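Local coordinates for protein putative fructosamine-3-kinase (Thermobifida fusca YX, PDB 3F7W) that belongs to the fructosamine kinase family and probably acts as a kinase, perhaps on fructosamines, though its substrate is not established, at residues 25-30 and 128-133; 59-64 and 85-90. One frame throughout, in Å; residues are numbered along the deposited sequence.

Contact 1: 25-30 and 128-133; sequences HSHRWH and IGPLPM
Gly129, which touches His27, and Pro130, which touches His27 and Arg28, sit in a tight turn pinched by the bond from Ile128 N to Leu131 O (2.8 Å). The fold is that of the protein-kinase superfamily. The tip of its first β-hairpin, where kinases carry the nucleotide-binding loop, here reaches across to a small hairpin packed on helices 141-159 and 251-270. Both tips are type II' β turns, with His27 and Gly129 in the positive-phi position. Pro130 carries the contact. Its CD lies over one face of the His27 ring, 3.8 Å from the centroid and 17° off the normal, a CH-π contact. The ring is put there by a first torsion that sets CG anti to the carbonyl carbon (chi1 -62°). In the conformer described, one of two, the Arg28 guanidinium lays a face on Pro130 CB, with CZ 3.7 Å away. A glycine in place of Pro130 would probably leave the imidazole and guanidinium without the methylenes they lie on, and freer to turn. His27 CB also touches the Trp29 ring, and Ser26 O stands 3.1 Å above the centre of that same indole.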
# COMPACT_ATOMS: atom_id res chain seq x y z
N HIS A 25 18.00 3.44 0.94
CA HIS A 25 17.21 4.43 0.22
C HIS A 25 16.00 3.78 -0.43
O HIS A 25 15.97 2.56 -0.63
CB HIS A 25 18.07 5.14 -0.85
CG HIS A 25 18.46 4.27 -2.00
N SER A 26 14.99 4.59 -0.72
CA SER A 26 13.84 4.13 -1.48
C SER A 26 13.41 5.29 -2.36
O SER A 26 13.22 6.41 -1.88
CB SER A 26 12.71 3.71 -0.56
OG SER A 26 11.55 3.36 -1.31
N HIS A 27 13.26 5.02 -3.65
CA HIS A 27 12.90 6.03 -4.62
C HIS A 27 13.81 7.25 -4.41
O HIS A 27 15.01 7.12 -4.60
CB HIS A 27 11.42 6.35 -4.53
CG HIS A 27 10.55 5.17 -4.83
ND1 HIS A 27 10.48 4.61 -6.09
CD2 HIS A 27 9.71 4.46 -4.05
CE1 HIS A 27 9.63 3.59 -6.05
NE2 HIS A 27 9.15 3.48 -4.83
N ARG A 28 13.22 8.35 -3.93
CA ARG A 28 13.87 9.66 -3.88
C ARG A 28 14.32 10.05 -2.45
O ARG A 28 14.81 11.17 -2.25
CB ARG A 28 12.90 10.76 -4.40
CG ARG A 28 11.79 10.32 -5.39
CD ARG A 28 12.33 9.90 -6.76
NE ARG A 28 11.51 10.45 -7.85
CZ ARG A 28 11.07 9.78 -8.91
NH1 ARG A 28 11.35 8.50 -9.10
NH2 ARG A 28 10.33 10.43 -9.81
N TRP A 29 14.16 9.15 -1.48
CA TRP A 29 14.44 9.48 -0.07
C TRP A 29 15.35 8.44 0.58
O TRP A 29 15.54 7.34 0.05
CB TRP A 29 13.15 9.65 0.72
CG TRP A 29 12.19 8.60 0.48
CD1 TRP A 29 12.03 7.44 1.20
CD2 TRP A 29 11.21 8.57 -0.57
NE1 TRP A 29 11.00 6.70 0.66
CE2 TRP A 29 10.49 7.36 -0.44
CE3 TRP A 29 10.87 9.46 -1.59
CZ2 TRP A 29 9.44 7.01 -1.31
CZ3 TRP A 29 9.83 9.11 -2.47
CH2 TRP A 29 9.13 7.89 -2.32
N HIS A 30 15.94 8.84 1.69
CA HIS A 30 16.90 8.04 2.42
C HIS A 30 16.26 7.47 3.68
O HIS A 30 15.34 8.07 4.24
CB HIS A 30 18.09 8.92 2.77
CG HIS A 30 18.76 9.51 1.57
ND1 HIS A 30 19.86 8.94 0.96
CD2 HIS A 30 18.45 10.60 0.82
CE1 HIS A 30 20.21 9.66 -0.08
NE2 HIS A 30 19.37 10.67 -0.20
N ILE A 128 1.51 6.55 -5.24
CA ILE A 128 1.87 5.14 -5.26
C ILE A 128 3.32 5.16 -5.74
O ILE A 128 3.62 5.50 -6.89
CB ILE A 128 0.86 4.33 -6.11
CG1 ILE A 128 1.13 2.82 -5.97
CG2 ILE A 128 0.84 4.80 -7.61
CD1 ILE A 128 0.76 2.22 -4.55
N GLY A 129 4.24 4.87 -4.82
CA GLY A 129 5.64 5.26 -4.95
C GLY A 129 5.74 6.75 -5.25
O GLY A 129 5.09 7.55 -4.57
N PRO A 130 6.51 7.13 -6.28
CA PRO A 130 6.60 8.53 -6.71
C PRO A 130 5.49 8.95 -7.68
O PRO A 130 5.48 10.12 -8.10
CB PRO A 130 7.96 8.57 -7.42
CG PRO A 130 8.08 7.23 -8.07
CD PRO A 130 7.35 6.24 -7.12
N LEU A 131 4.58 8.05 -8.06
CA LEU A 131 3.56 8.42 -9.04
C LEU A 131 2.34 8.98 -8.34
O LEU A 131 1.91 8.41 -7.32
CB LEU A 131 3.09 7.21 -9.88
CG LEU A 131 4.09 6.60 -10.85
CD1 LEU A 131 3.47 5.32 -11.51
CD2 LEU A 131 4.50 7.64 -11.87
N PRO A 132 1.75 10.04 -8.90
CA PRO A 132 0.44 10.47 -8.39
C PRO A 132 -0.59 9.33 -8.43
O PRO A 132 -0.57 8.47 -9.34
CB PRO A 132 0.04 11.58 -9.35
CG PRO A 132 1.35 12.14 -9.81
CD PRO A 132 2.18 10.89 -10.02
N MSE A 133 -1.45 9.33 -7.41
CA MSE A 133 -2.54 8.37 -7.28
C MSE A 133 -3.79 9.19 -6.91
O MSE A 133 -3.82 9.83 -5.85
CB MSE A 133 -2.25 7.28 -6.24
CG MSE A 133 -3.41 6.26 -6.12
SE MSE A 133 -3.12 4.91 -4.78
CE MSE A 133 -3.24 6.07 -3.22

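Contact 2: 59-64 and 85-90; sequences RAEALG and RTLAME. With EDO (1,2-ethanediol), chain G.
Leu87 and Glu61 make the tight part of this contact. Leu87 CD2 sits 3.4 Å from Glu61 CD and also touches CG and CB, so one methyl sits against the aliphatic part and the carboxyl carbon of Glu61, and the two side chains cross at about a right angle. The setting is the N-lobe of a protein-kinase-like fold. Helix 57-68 probably corresponds to helix C and lies over strand 86-90 of the antiparallel sheet, their local axes 9.3 Å apart and 26° from parallel. On the buried flank the packing is looser: Ala62 CB is 4.1 Å from Leu87 CD1, and Trp82 of strand 79-83 covers both residues. Leu87 holds CG anti to its own N (chi1 176°), which turns the branch to the helix, with CD1 at Ala62 and CD2 at Glu61. The OE1 side of Glu61 is more polar, and is occupied by a small molecule as well as by protein. OE1 forms a salt bridge with Lys45 on strand 41-46, consistent with the lysine–glutamate pair of protein kinases. A bound 1,2-ethanediol, probably from the crystallisation liquor, is also hydrogen-bonded to Lys45. The diol's O1 makes a weak hydrogen bond to Glu61 OE1 at 3.3 Å; the O2 approach to OE1 is doubtfully short. The second carboxylate oxygen lies against methyls of both Leu87 and selenomethionine Met89, whose bent chain brings CE to 3.6 Å from Glu61 OE2.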
# COMPACT_ATOMS: atom_id res chain seq x y z
N ARG A 59 3.17 13.83 3.27
CA ARG A 59 1.85 14.03 3.84
C ARG A 59 0.92 12.84 3.60
O ARG A 59 0.20 12.42 4.50
CB ARG A 59 1.23 15.29 3.25
CG ARG A 59 -0.25 15.49 3.55
CD ARG A 59 -0.69 16.83 3.02
NE ARG A 59 -0.07 17.90 3.80
CZ ARG A 59 -0.65 18.52 4.82
NH1 ARG A 59 -1.88 18.22 5.20
NH2 ARG A 59 0.03 19.46 5.47
N ALA A 60 0.94 12.31 2.39
CA ALA A 60 0.07 11.18 2.05
C ALA A 60 0.34 9.98 2.95
O ALA A 60 -0.60 9.28 3.39
CB ALA A 60 0.27 10.80 0.53
N GLU A 61 1.61 9.72 3.21
CA GLU A 61 1.99 8.62 4.08
C GLU A 61 1.66 8.95 5.57
O GLU A 61 1.11 8.10 6.25
CB GLU A 61 3.45 8.22 3.92
CG GLU A 61 3.74 6.91 4.72
CD GLU A 61 5.08 6.27 4.52
OE1 GLU A 61 5.79 6.59 3.56
OE2 GLU A 61 5.41 5.39 5.36
N ALA A 62 1.99 10.15 6.03
CA ALA A 62 1.73 10.52 7.45
C ALA A 62 0.22 10.44 7.74
O ALA A 62 -0.22 9.85 8.77
CB ALA A 62 2.29 11.91 7.80
N LEU A 63 -0.58 11.04 6.86
CA LEU A 63 -2.04 11.04 7.03
C LEU A 63 -2.60 9.65 6.84
O LEU A 63 -3.53 9.23 7.55
CB LEU A 63 -2.70 12.05 6.10
CG LEU A 63 -2.37 13.55 6.33
CD1 LEU A 63 -3.29 14.44 5.50
CD2 LEU A 63 -2.47 13.92 7.81
N GLY A 64 -2.04 8.90 5.89
CA GLY A 64 -2.50 7.55 5.62
C GLY A 64 -2.20 6.63 6.79
O GLY A 64 -3.03 5.83 7.17
N ARG A 85 9.40 16.98 4.52
CA ARG A 85 10.78 16.46 4.21
C ARG A 85 11.15 15.17 4.99
O ARG A 85 12.15 14.52 4.66
CB ARG A 85 11.84 17.49 4.63
CG ARG A 85 11.57 18.96 4.38
CD ARG A 85 11.62 19.26 2.91
NE ARG A 85 12.90 18.87 2.32
CZ ARG A 85 13.13 18.86 1.01
NH1 ARG A 85 12.19 19.18 0.14
NH2 ARG A 85 14.30 18.47 0.59
N THR A 86 10.39 14.86 6.06
CA THR A 86 10.84 13.92 7.10
C THR A 86 9.62 13.17 7.65
O THR A 86 8.55 13.76 7.86
CB THR A 86 11.51 14.64 8.26
OG1 THR A 86 12.36 15.68 7.77
CG2 THR A 86 12.32 13.70 9.15
N LEU A 87 9.78 11.88 7.85
CA LEU A 87 8.74 11.08 8.48
C LEU A 87 9.43 10.12 9.45
O LEU A 87 10.30 9.34 9.04
CB LEU A 87 7.93 10.34 7.41
CG LEU A 87 6.84 9.35 7.85
CD1 LEU A 87 5.81 10.00 8.77
CD2 LEU A 87 6.14 8.70 6.63
N ALA A 88 9.10 10.26 10.74
CA ALA A 88 9.69 9.48 11.85
C ALA A 88 8.57 8.64 12.47
O ALA A 88 7.52 9.18 12.85
CB ALA A 88 10.27 10.39 12.92
N MSE A 89 8.80 7.33 12.53
CA MSE A 89 7.83 6.39 13.03
C MSE A 89 8.48 5.33 13.87
O MSE A 89 9.70 5.20 13.92
CB MSE A 89 7.09 5.73 11.86
CG MSE A 89 7.88 4.78 11.06
SE MSE A 89 6.79 4.14 9.57
CE MSE A 89 6.77 5.84 8.62
N GLU A 90 7.63 4.54 14.50
CA GLU A 90 8.04 3.37 15.25
C GLU A 90 8.95 2.44 14.44
O GLU A 90 8.67 2.13 13.27
CB GLU A 90 6.73 2.68 15.67
CG GLU A 90 6.82 1.46 16.45
CD GLU A 90 5.42 0.93 16.82
OE1 GLU A 90 4.38 1.47 16.32
OE2 GLU A 90 5.38 -0.04 17.61
C1 EDO G . 8.07 8.37 1.29
O1 EDO G . 7.94 6.96 1.06
C2 EDO G . 6.75 9.01 1.01
O2 EDO G . 5.90 8.53 2.03

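How the contacts relate
Both contacts reach the same five-stranded antiparallel sheet, but from different places. Contact 2 is buried within the N-lobe and joins helix to sheet. Contact 1 is only partly buried and joins the tip of that sheet's first hairpin to the hairpin 126-133 on the other side of the cleft. Their centres are 13 Å apart and they do not touch; along the chain, contact 2 is nested inside the loop closed by contact 1. The chemistry follows the place. At the surface, flat polar groups rest on a proline ring. Inside, leucine and selenomethionine methyls pack beside a carboxylate that is held by a lysine.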